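Pumilio homolog 23 (Arabidopsis thaliana, PDB 5WZJ) binds RNA in a sequence-specific manner through packed pumilio repeats, recognising an element of 18S rRNA, and probably regulates translation and mRNA stability. Local coordinates at residues S130-I135 against P202-Y207; L155-K160 against E168-K173. All blocks are in the same frame, centred on the assembly; numbering follows the deposited sequence. Where two conformers were deposited one is given.

Followed from the N terminus, the chain passes several helices before reaching helix 121-137, which carries residues 130-135, and then, after the short helix 140-144, helix 146-160, whose last turns hold 155-160. The chain next leaves that helix and comes back at 168-173, where contact 2 closes a short loop with seven residues between its segments. Only after this does helix 202-213 begin, and its first turns meet 130-135 in contact 1, closing a loop with 66 residues between. Contact 2 is therefore nested inside contact 1, the two centres lying about 15 Å apart. Helix 146-160 links them: Ile135 packs on Leu155, and Leu205 on Leu156 and Cys159, while 168-173 carries the chain to the RNA.

Contact 1 (S130-I135 against P202-Y207); sequences SICKVI and PGMLTY
Cys132 lies against both Met204 and Tyr207, and the apolar contacts between 130-135 and 202-207 run through it. Its SG is 3.8 Å from Met204 CG and 4.0 Å from Met204 SD, so the thiol rests alongside the middle of the thioether chain. Met204 has CG anti to the backbone N (chi1 -166°) and then bends at chi2 and chi3, which turns SD back toward the cysteine. The CB of Cys132 takes the other partner, approaching Tyr207 CE2 at 3.8 Å from the ring edge, near the ring plane.

The second kind of contact involves the tyrosine hydroxyl, and it is van der Waals in nature. Tyr207 OH comes to 3.4 Å from Lys133 CA and 3.7 Å from Lys133 CG, so the phenol end rests on the base of the lysine while the rest of that chain bends away toward solvent. No hydrogen bond joins the segments.

The backbones stay well apart: the short helical axes approach to 10.6 Å at 14°, nearly parallel, and the closest CA pair is Cys132 with Met204 at 7.8 Å. Side chains must therefore span the gap, and the 174 Å² buried in total is modest. Met204 also touches Leu128 and His129 of helix 121-137 and Cys159 of helix 146-160. Such near-parallel packing of helices that are neighbours in space though not in sequence, about 13 Å from the RNA at nearest atoms, is in keeping with the stacked helical repeats of the pumilio superhelix.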
ATOM      1  N   SER A 130       6.285  31.290  -4.924  1.00 16.79           N
ATOM      2  CA  SER A 130       5.537  32.240  -4.104  1.00 19.96           C
ATOM      3  C   SER A 130       4.829  31.525  -2.953  1.00 22.43           C
ATOM      4  O   SER A 130       4.780  32.040  -1.829  1.00 20.64           O
ATOM      5  CB  SER A 130       4.546  33.028  -4.971  1.00 23.52           C
ATOM      6  OG  SER A 130       3.594  32.166  -5.559  1.00 37.89           O
ATOM      7  N   ILE A 131       4.338  30.309  -3.201  1.00 20.64           N
ATOM      8  CA  ILE A 131       3.647  29.539  -2.167  1.00 19.43           C
ATOM      9  C   ILE A 131       4.639  29.020  -1.128  1.00 19.07           C
ATOM     10  O   ILE A 131       4.408  29.125   0.082  1.00 17.43           O
ATOM     11  CB  ILE A 131       2.857  28.380  -2.809  1.00 22.10           C
ATOM     12  CG1 ILE A 131       1.710  28.899  -3.657  1.00 35.59           C
ATOM     13  CG2 ILE A 131       2.276  27.447  -1.751  1.00 24.03           C
ATOM     14  CD1 ILE A 131       0.964  27.763  -4.349  1.00 35.37           C
ATOM     15  N   CYS A 132       5.741  28.414  -1.579  1.00 14.36           N
ATOM     16  CA  CYS A 132       6.678  27.812  -0.629  1.00 17.35           C
ATOM     17  C   CYS A 132       7.316  28.865   0.262  1.00 18.95           C
ATOM     18  O   CYS A 132       7.590  28.606   1.445  1.00 15.85           O
ATOM     19  CB  CYS A 132       7.761  27.025  -1.372  1.00 15.79           C
ATOM     20  SG  CYS A 132       7.157  25.521  -2.212  1.00 16.93           S
ATOM     21  N   LYS A 133       7.544  30.059  -0.284  1.00 19.67           N
ATOM     22  CA  LYS A 133       8.202  31.112   0.477  1.00 22.18           C
ATOM     23  C   LYS A 133       7.354  31.550   1.667  1.00 18.51           C
ATOM     24  O   LYS A 133       7.877  31.724   2.773  1.00 21.80           O
ATOM     25  CB  LYS A 133       8.509  32.281  -0.451  1.00 27.76           C
ATOM     26  CG  LYS A 133       9.370  33.368   0.133  1.00 39.15           C
ATOM     27  CD  LYS A 133       9.990  34.158  -1.016  1.00 54.99           C
ATOM     28  CE  LYS A 133      10.104  35.642  -0.702  1.00 63.38           C
ATOM     29  NZ  LYS A 133      10.997  35.888   0.457  1.00 64.96           N
ATOM     30  N   VAL A 134       6.044  31.726   1.465  0.62 14.94           N
ATOM     31  CA  VAL A 134       5.195  32.111   2.591  0.62 17.01           C
ATOM     32  C   VAL A 134       5.087  30.964   3.583  0.62 19.62           C
ATOM     33  O   VAL A 134       5.020  31.188   4.800  0.62 16.77           O
ATOM     34  CB  VAL A 134       3.799  32.585   2.118  0.62 20.27           C
ATOM     35  CG1 VAL A 134       2.988  31.440   1.522  0.62 21.02           C
ATOM     36  CG2 VAL A 134       3.023  33.223   3.268  0.62 23.19           C
ATOM     37  N   ILE A 135       5.107  29.721   3.100  1.00 17.29           N
ATOM     38  CA  ILE A 135       5.003  28.588   4.017  1.00 16.94           C
ATOM     39  C   ILE A 135       6.265  28.479   4.862  1.00 15.58           C
ATOM     40  O   ILE A 135       6.206  28.385   6.095  1.00 18.38           O
ATOM     41  CB  ILE A 135       4.718  27.284   3.245  1.00 15.33           C
ATOM     42  CG1 ILE A 135       3.290  27.325   2.684  1.00 14.52           C
ATOM     43  CG2 ILE A 135       4.936  26.063   4.169  1.00 13.20           C
ATOM     44  CD1 ILE A 135       2.959  26.195   1.727  1.00 16.76           C
ATOM     45  N   PRO A 202      13.197  19.970  -8.467  1.00 24.10           N
ATOM     46  CA  PRO A 202      14.019  19.422  -7.371  1.00 23.77           C
ATOM     47  C   PRO A 202      14.483  20.476  -6.386  1.00 21.70           C
ATOM     48  O   PRO A 202      14.435  20.245  -5.172  1.00 15.50           O
ATOM     49  CB  PRO A 202      15.206  18.774  -8.113  1.00 29.03           C
ATOM     50  CG  PRO A 202      14.672  18.444  -9.466  1.00 30.36           C
ATOM     51  CD  PRO A 202      13.718  19.591  -9.793  1.00 28.49           C
ATOM     52  N   GLY A 203      14.919  21.638  -6.875  1.00 17.05           N
ATOM     53  CA  GLY A 203      15.344  22.693  -5.971  1.00 21.60           C
ATOM     54  C   GLY A 203      14.211  23.227  -5.108  1.00 24.09           C
ATOM     55  O   GLY A 203      14.432  23.629  -3.963  1.00 14.75           O
ATOM     56  N   MET A 204      12.989  23.257  -5.647  1.00 22.77           N
ATOM     57  CA  MET A 204      11.857  23.741  -4.862  1.00 19.73           C
ATOM     58  C   MET A 204      11.467  22.731  -3.785  1.00 13.37           C
ATOM     59  O   MET A 204      11.169  23.115  -2.649  1.00 17.32           O
ATOM     60  CB  MET A 204      10.674  24.042  -5.780  1.00 20.10           C
ATOM     61  CG  MET A 204       9.570  24.862  -5.114  1.00 16.66           C
ATOM     62  SD  MET A 204      10.084  26.569  -4.785  1.00 22.72           S
ATOM     63  CE  MET A 204      10.698  27.042  -6.407  1.00 22.01           C
ATOM     64  N   LEU A 205      11.454  21.439  -4.127  1.00 14.36           N
ATOM     65  CA  LEU A 205      11.186  20.409  -3.123  1.00 16.57           C
ATOM     66  C   LEU A 205      12.188  20.500  -1.975  1.00 22.07           C
ATOM     67  O   LEU A 205      11.804  20.514  -0.797  1.00 18.21           O
ATOM     68  CB  LEU A 205      11.224  19.024  -3.766  1.00 12.05           C
ATOM     69  CG  LEU A 205      10.984  17.825  -2.837  1.00 13.11           C
ATOM     70  CD1 LEU A 205       9.595  17.904  -2.196  1.00 14.83           C
ATOM     71  CD2 LEU A 205      11.133  16.509  -3.583  1.00 19.22           C
ATOM     72  N   THR A 206      13.479  20.601  -2.309  1.00 20.41           N
ATOM     73  CA  THR A 206      14.521  20.702  -1.284  1.00 11.50           C
ATOM     74  C   THR A 206      14.319  21.941  -0.424  1.00 13.14           C
ATOM     75  O   THR A 206      14.386  21.876   0.809  1.00 14.69           O
ATOM     76  CB  THR A 206      15.903  20.714  -1.953  1.00 15.50           C
ATOM     77  OG1 THR A 206      16.096  19.470  -2.646  1.00 16.05           O
ATOM     78  CG2 THR A 206      17.019  20.904  -0.916  1.00 18.01           C
ATOM     79  N   TYR A 207      14.044  23.079  -1.066  1.00 17.30           N
ATOM     80  CA  TYR A 207      13.849  24.331  -0.345  1.00 16.19           C
ATOM     81  C   TYR A 207      12.646  24.250   0.586  1.00 20.99           C
ATOM     82  O   TYR A 207      12.724  24.658   1.750  1.00 16.19           O
ATOM     83  CB  TYR A 207      13.678  25.471  -1.354  1.00 17.76           C
ATOM     84  CG  TYR A 207      13.097  26.760  -0.807  1.00 20.54           C
ATOM     85  CD1 TYR A 207      13.852  27.589   0.017  1.00 22.79           C
ATOM     86  CD2 TYR A 207      11.805  27.176  -1.156  1.00 17.41           C
ATOM     87  CE1 TYR A 207      13.327  28.788   0.511  1.00 24.94           C
ATOM     88  CE2 TYR A 207      11.263  28.372  -0.663  1.00 16.21           C
ATOM     89  CZ  TYR A 207      12.040  29.175   0.166  1.00 25.84           C
ATOM     90  OH  TYR A 207      11.546  30.368   0.650  1.00 19.71           O
TER

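Contact 2 (L155-K160 against E168-K173). With nucleotides of chain B.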
ATOM      1  N   LEU A 155       1.315  19.664  -2.085  1.00 16.23           N
ATOM      2  CA  LEU A 155       2.353  20.577  -2.571  1.00 14.83           C
ATOM      3  C   LEU A 155       3.709  19.887  -2.690  1.00 18.28           C
ATOM      4  O   LEU A 155       4.433  20.103  -3.667  1.00 15.54           O
ATOM      5  CB  LEU A 155       2.462  21.781  -1.642  1.00 13.74           C
ATOM      6  CG  LEU A 155       3.578  22.761  -1.969  1.00 15.25           C
ATOM      7  CD1 LEU A 155       3.347  23.390  -3.354  1.00 15.77           C
ATOM      8  CD2 LEU A 155       3.654  23.827  -0.877  1.00 13.60           C
ATOM      9  N   LEU A 156       4.091  19.094  -1.679  1.00 13.84           N
ATOM     10  CA  LEU A 156       5.317  18.309  -1.768  1.00 15.79           C
ATOM     11  C   LEU A 156       5.293  17.407  -2.995  1.00 16.44           C
ATOM     12  O   LEU A 156       6.277  17.326  -3.735  1.00 14.97           O
ATOM     13  CB  LEU A 156       5.503  17.470  -0.495  1.00 11.32           C
ATOM     14  CG  LEU A 156       5.890  18.235   0.779  1.00 13.24           C
ATOM     15  CD1 LEU A 156       5.530  17.417   2.018  1.00 12.99           C
ATOM     16  CD2 LEU A 156       7.375  18.572   0.777  1.00 11.91           C
ATOM     17  N   CYS A 157       4.171  16.708  -3.218  1.00 16.36           N
ATOM     18  CA  CYS A 157       4.063  15.821  -4.376  1.00 18.12           C
ATOM     19  C   CYS A 157       4.231  16.594  -5.678  1.00 20.79           C
ATOM     20  O   CYS A 157       4.931  16.144  -6.592  1.00 22.22           O
ATOM     21  CB  CYS A 157       2.715  15.085  -4.366  1.00 13.00           C
ATOM     22  SG  CYS A 157       2.565  13.777  -3.132  1.00 17.16           S
ATOM     23  N   LEU A 158       3.601  17.765  -5.774  1.00 16.76           N
ATOM     24  CA  LEU A 158       3.728  18.576  -6.979  1.00 19.67           C
ATOM     25  C   LEU A 158       5.179  18.999  -7.220  1.00 24.47           C
ATOM     26  O   LEU A 158       5.652  18.981  -8.362  1.00 19.34           O
ATOM     27  CB  LEU A 158       2.820  19.799  -6.872  1.00 18.23           C
ATOM     28  CG  LEU A 158       2.783  20.729  -8.083  1.00 21.54           C
ATOM     29  CD1 LEU A 158       2.529  19.921  -9.336  1.00 19.33           C
ATOM     30  CD2 LEU A 158       1.712  21.810  -7.905  1.00 25.69           C
ATOM     31  N   CYS A 159       5.898  19.397  -6.160  1.00 18.70           N
ATOM     32  CA  CYS A 159       7.301  19.785  -6.321  1.00 16.42           C
ATOM     33  C   CYS A 159       8.156  18.619  -6.803  1.00 18.65           C
ATOM     34  O   CYS A 159       9.146  18.822  -7.515  1.00 22.14           O
ATOM     35  CB  CYS A 159       7.868  20.331  -5.003  1.00 13.03           C
ATOM     36  SG  CYS A 159       7.191  21.929  -4.475  1.00 18.45           S
ATOM     37  N   LYS A 160       7.812  17.399  -6.398  1.00 16.61           N
ATOM     38  CA  LYS A 160       8.492  16.219  -6.908  1.00 16.54           C
ATOM     39  C   LYS A 160       8.119  15.965  -8.360  1.00 25.14           C
ATOM     40  O   LYS A 160       8.838  15.253  -9.065  1.00 24.04           O
ATOM     41  CB  LYS A 160       8.132  15.018  -6.029  1.00 14.08           C
ATOM     42  CG  LYS A 160       8.709  13.668  -6.444  1.00 17.70           C
ATOM     43  CD  LYS A 160      10.229  13.655  -6.426  1.00 20.96           C
ATOM     44  CE  LYS A 160      10.749  12.243  -6.745  1.00 25.28           C
ATOM     45  NZ  LYS A 160      12.226  12.157  -6.579  1.00 29.61           N
ATOM     46  N   GLU A 168      -0.578   5.588  -1.096  1.00 51.70           N
ATOM     47  CA  GLU A 168       0.645   5.333  -0.344  1.00 48.42           C
ATOM     48  C   GLU A 168       1.415   6.625  -0.067  1.00 45.84           C
ATOM     49  O   GLU A 168       1.992   6.791   1.013  1.00 36.42           O
ATOM     50  CB  GLU A 168       1.508   4.330  -1.108  1.00 58.92           C
ATOM     51  CG  GLU A 168       2.755   3.877  -0.376  1.00 69.41           C
ATOM     52  CD  GLU A 168       3.769   3.263  -1.316  1.00 79.86           C
ATOM     53  OE1 GLU A 168       4.717   3.977  -1.720  1.00 84.04           O
ATOM     54  OE2 GLU A 168       3.604   2.073  -1.668  1.00 82.56           O
ATOM     55  N   LEU A 169       1.423   7.562  -1.022  1.00 40.95           N
ATOM     56  CA  LEU A 169       2.131   8.822  -0.821  1.00 42.71           C
ATOM     57  C   LEU A 169       1.498   9.707   0.257  1.00 44.12           C
ATOM     58  O   LEU A 169       2.198  10.569   0.802  1.00 42.04           O
ATOM     59  CB  LEU A 169       2.221   9.594  -2.143  1.00 36.78           C
ATOM     60  CG  LEU A 169       3.285   9.123  -3.139  1.00 36.20           C
ATOM     61  CD1 LEU A 169       3.275   9.965  -4.406  1.00 29.31           C
ATOM     62  CD2 LEU A 169       4.656   9.159  -2.490  1.00 38.69           C
ATOM     63  N   TYR A 170       0.218   9.501   0.600  1.00 35.10           N
ATOM     64  CA  TYR A 170      -0.509  10.441   1.485  1.00 35.68           C
ATOM     65  C   TYR A 170      -0.880  10.133   2.985  1.00 30.34           C
ATOM     66  O   TYR A 170      -1.662  10.891   3.538  1.00 38.46           O
ATOM     67  CB  TYR A 170      -1.828  10.826   0.795  1.00 27.96           C
ATOM     68  CG  TYR A 170      -1.690  11.852  -0.324  1.00 32.39           C
ATOM     69  CD1 TYR A 170      -1.429  11.456  -1.637  1.00 28.88           C
ATOM     70  CD2 TYR A 170      -1.832  13.220  -0.070  1.00 31.00           C
ATOM     71  CE1 TYR A 170      -1.307  12.395  -2.667  1.00 32.30           C
ATOM     72  CE2 TYR A 170      -1.720  14.169  -1.104  1.00 30.01           C
ATOM     73  CZ  TYR A 170      -1.459  13.742  -2.390  1.00 30.94           C
ATOM     74  OH  TYR A 170      -1.342  14.660  -3.404  1.00 36.30           O
ATOM     75  N   GLY A 171      -0.436   9.076   3.667  1.00 43.32           N
ATOM     76  CA  GLY A 171       0.006   7.800   3.168  1.00 43.93           C
ATOM     77  C   GLY A 171      -0.927   6.769   3.804  1.00 48.35           C
ATOM     78  O   GLY A 171      -0.849   6.471   5.003  1.00 43.15           O
ATOM     79  N   ALA A 172      -1.851   6.265   2.993  1.00 48.99           N
ATOM     80  CA  ALA A 172      -2.765   5.209   3.390  1.00 47.89           C
ATOM     81  C   ALA A 172      -2.133   3.842   3.136  1.00 54.72           C
ATOM     82  O   ALA A 172      -1.085   3.720   2.494  1.00 55.48           O
ATOM     83  CB  ALA A 172      -4.082   5.342   2.626  1.00 44.42           C
ATOM     84  N   LYS A 173      -2.781   2.802   3.657  1.00 63.50           N
ATOM     85  CA  LYS A 173      -2.386   1.446   3.305  1.00 65.59           C
ATOM     86  C   LYS A 173      -2.774   1.143   1.858  1.00 60.19           C
ATOM     87  O   LYS A 173      -3.625   1.808   1.254  1.00 51.41           O
ATOM     88  CB  LYS A 173      -3.037   0.420   4.242  1.00 69.34           C
ATOM     89  CG  LYS A 173      -2.389   0.280   5.620  1.00 74.63           C
ATOM     90  CD  LYS A 173      -3.030  -0.860   6.417  1.00 78.84           C
ATOM     91  CE  LYS A 173      -2.454  -0.968   7.826  1.00 78.79           C
ATOM     92  NZ  LYS A 173      -3.159  -1.986   8.668  1.00 78.31           N
TER
ATOM     93  P     C B   9      -9.011   7.815  11.177  1.00 40.39           P
ATOM     94  OP1   C B   9     -10.308   7.949  11.888  1.00 40.21           O
ATOM     95  OP2   C B   9      -8.884   6.842  10.061  1.00 33.19           O
ATOM     96  O5'   C B   9      -8.605   9.231  10.553  1.00 34.78           O
ATOM     97  C5'   C B   9      -8.562  10.425  11.329  1.00 25.20           C
ATOM     98  C4'   C B   9      -8.163  11.592  10.456  1.00 24.19           C
ATOM     99  O4'   C B   9      -6.813  11.407   9.989  1.00 24.02           O
ATOM    100  C3'   C B   9      -9.020  11.783   9.202  1.00 23.32           C
ATOM    101  O3'   C B   9      -9.975  12.799   9.448  1.00 24.40           O
ATOM    102  C2'   C B   9      -8.037  12.170   8.083  1.00 38.53           C
ATOM    103  O2'   C B   9      -8.189  13.535   7.707  1.00 55.60           O
ATOM    104  C1'   C B   9      -6.651  11.963   8.717  1.00 21.89           C
ATOM    105  N1    C B   9      -5.765  11.094   7.916  1.00 20.16           N
ATOM    106  C2    C B   9      -4.921  11.752   7.034  1.00 19.29           C
ATOM    107  O2    C B   9      -4.992  12.997   7.009  1.00 19.11           O
ATOM    108  N3    C B   9      -4.070  11.026   6.263  1.00 21.15           N
ATOM    109  C4    C B   9      -4.064   9.696   6.351  1.00 19.19           C
ATOM    110  N4    C B   9      -3.221   9.012   5.571  1.00 21.00           N
ATOM    111  C5    C B   9      -4.930   8.999   7.258  1.00 20.72           C
ATOM    112  C6    C B   9      -5.762   9.728   8.018  1.00 19.78           C
ATOM    113  P     U B   5      -5.590  -5.080   5.132  1.00 35.79           P
ATOM    114  OP1   U B   5      -7.003  -5.399   5.445  1.00 27.79           O
ATOM    115  OP2   U B   5      -5.104  -3.681   5.026  1.00 37.81           O
ATOM    116  O5'   U B   5      -4.660  -5.829   6.187  1.00 32.30           O
ATOM    117  C5'   U B   5      -4.839  -7.214   6.452  1.00 25.56           C
ATOM    118  C4'   U B   5      -4.227  -7.602   7.774  1.00 23.99           C
ATOM    119  O4'   U B   5      -2.781  -7.500   7.676  1.00 23.59           O
ATOM    120  C3'   U B   5      -4.635  -6.721   8.949  1.00 26.51           C
ATOM    121  O3'   U B   5      -4.626  -7.512  10.126  1.00 27.13           O
ATOM    122  C2'   U B   5      -3.493  -5.708   9.017  1.00 21.32           C
ATOM    123  O2'   U B   5      -3.323  -5.100  10.279  1.00 22.86           O
ATOM    124  C1'   U B   5      -2.298  -6.579   8.640  1.00 22.16           C
ATOM    125  N1    U B   5      -1.177  -5.852   8.029  1.00 25.85           N
ATOM    126  C2    U B   5       0.066  -6.026   8.605  1.00 23.07           C
ATOM    127  O2    U B   5       0.239  -6.720   9.587  1.00 22.81           O
ATOM    128  N3    U B   5       1.096  -5.351   8.003  1.00 25.26           N
ATOM    129  C4    U B   5       1.004  -4.539   6.896  1.00 26.95           C
ATOM    130  O4    U B   5       2.029  -4.008   6.479  1.00 30.21           O
ATOM    131  C5    U B   5      -0.311  -4.411   6.343  1.00 26.96           C
ATOM    132  C6    U B   5      -1.339  -5.063   6.910  1.00 24.93           C
ATOM    133  P     G B   7      -6.791  -2.234  14.603  1.00 31.54           P
ATOM    134  OP1   G B   7      -7.816  -2.232  15.672  1.00 30.37           O
ATOM    135  OP2   G B   7      -7.101  -2.106  13.161  1.00 28.87           O
ATOM    136  O5'   G B   7      -5.798  -1.013  14.863  1.00 26.09           O
ATOM    137  C5'   G B   7      -5.335  -0.720  16.167  1.00 27.71           C
ATOM    138  C4'   G B   7      -4.338   0.413  16.150  1.00 28.28           C
ATOM    139  O4'   G B   7      -3.047  -0.051  15.675  1.00 27.27           O
ATOM    140  C3'   G B   7      -4.663   1.568  15.222  1.00 29.80           C
ATOM    141  O3'   G B   7      -5.664   2.421  15.743  1.00 30.95           O
ATOM    142  C2'   G B   7      -3.300   2.231  15.051  1.00 25.62           C
ATOM    143  O2'   G B   7      -2.986   3.012  16.190  1.00 29.34           O
ATOM    144  C1'   G B   7      -2.371   1.008  15.029  1.00 25.89           C
ATOM    145  N9    G B   7      -2.064   0.611  13.647  1.00 24.50           N
ATOM    146  C8    G B   7      -2.882  -0.059  12.768  1.00 20.54           C
ATOM    147  N7    G B   7      -2.332  -0.217  11.600  1.00 21.72           N
ATOM    148  C5    G B   7      -1.089   0.392  11.705  1.00 22.32           C
ATOM    149  C6    G B   7      -0.046   0.540  10.755  1.00 22.21           C
ATOM    150  O6    G B   7      -0.026   0.140   9.590  1.00 19.09           O
ATOM    151  N1    G B   7       1.056   1.214  11.269  1.00 21.36           N
ATOM    152  C2    G B   7       1.123   1.704  12.549  1.00 23.11           C
ATOM    153  N2    G B   7       2.257   2.343  12.875  1.00 22.61           N
ATOM    154  N3    G B   7       0.154   1.578  13.446  1.00 25.17           N
ATOM    155  C4    G B   7      -0.913   0.918  12.962  1.00 26.67           C
TER
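Cys157 SG meets Leu169 and Tyr170 together, and this small cluster is the packed part of the contact. The sulfur is 4.1 Å from Leu169 CD1 and 4.0 Å from Tyr170 OH. It also lies 4.6 Å from the centroid of the Tyr170 ring, 34° off the normal, an oblique sulfur-aromatic contact. With SG anti to the carbonyl carbon (chi1 -73°), the thiol projects from helix 146-160 to both partners. Replacing Tyr170 by an alanine would probably open a gap beside Cys157 and leave its sulfur without an aromatic partner. Even here the packing is slight, 112 Å² summed over both sides, without a cross-segment hydrogen bond.

Segment 155-160 and the first part of 168-173 belong to Pumilio repeat 3, and beyond Tyr170 the loop runs on toward the RNA. A cis peptide joins Tyr170 to Gly171. Tyr170 O accepts a nearly straight hydrogen bond from N4 of cytidine C9 of chain B, 3.2 Å long with a 167° N-H...O angle, and the same oxygen also accepts one from NH1 of Arg153.

On the loose side, Ala172 and Lys173 are exposed. Lys173 is poorly ordered, which makes the 3.5 Å approach of its NZ to U5 O2' of chain B doubtful.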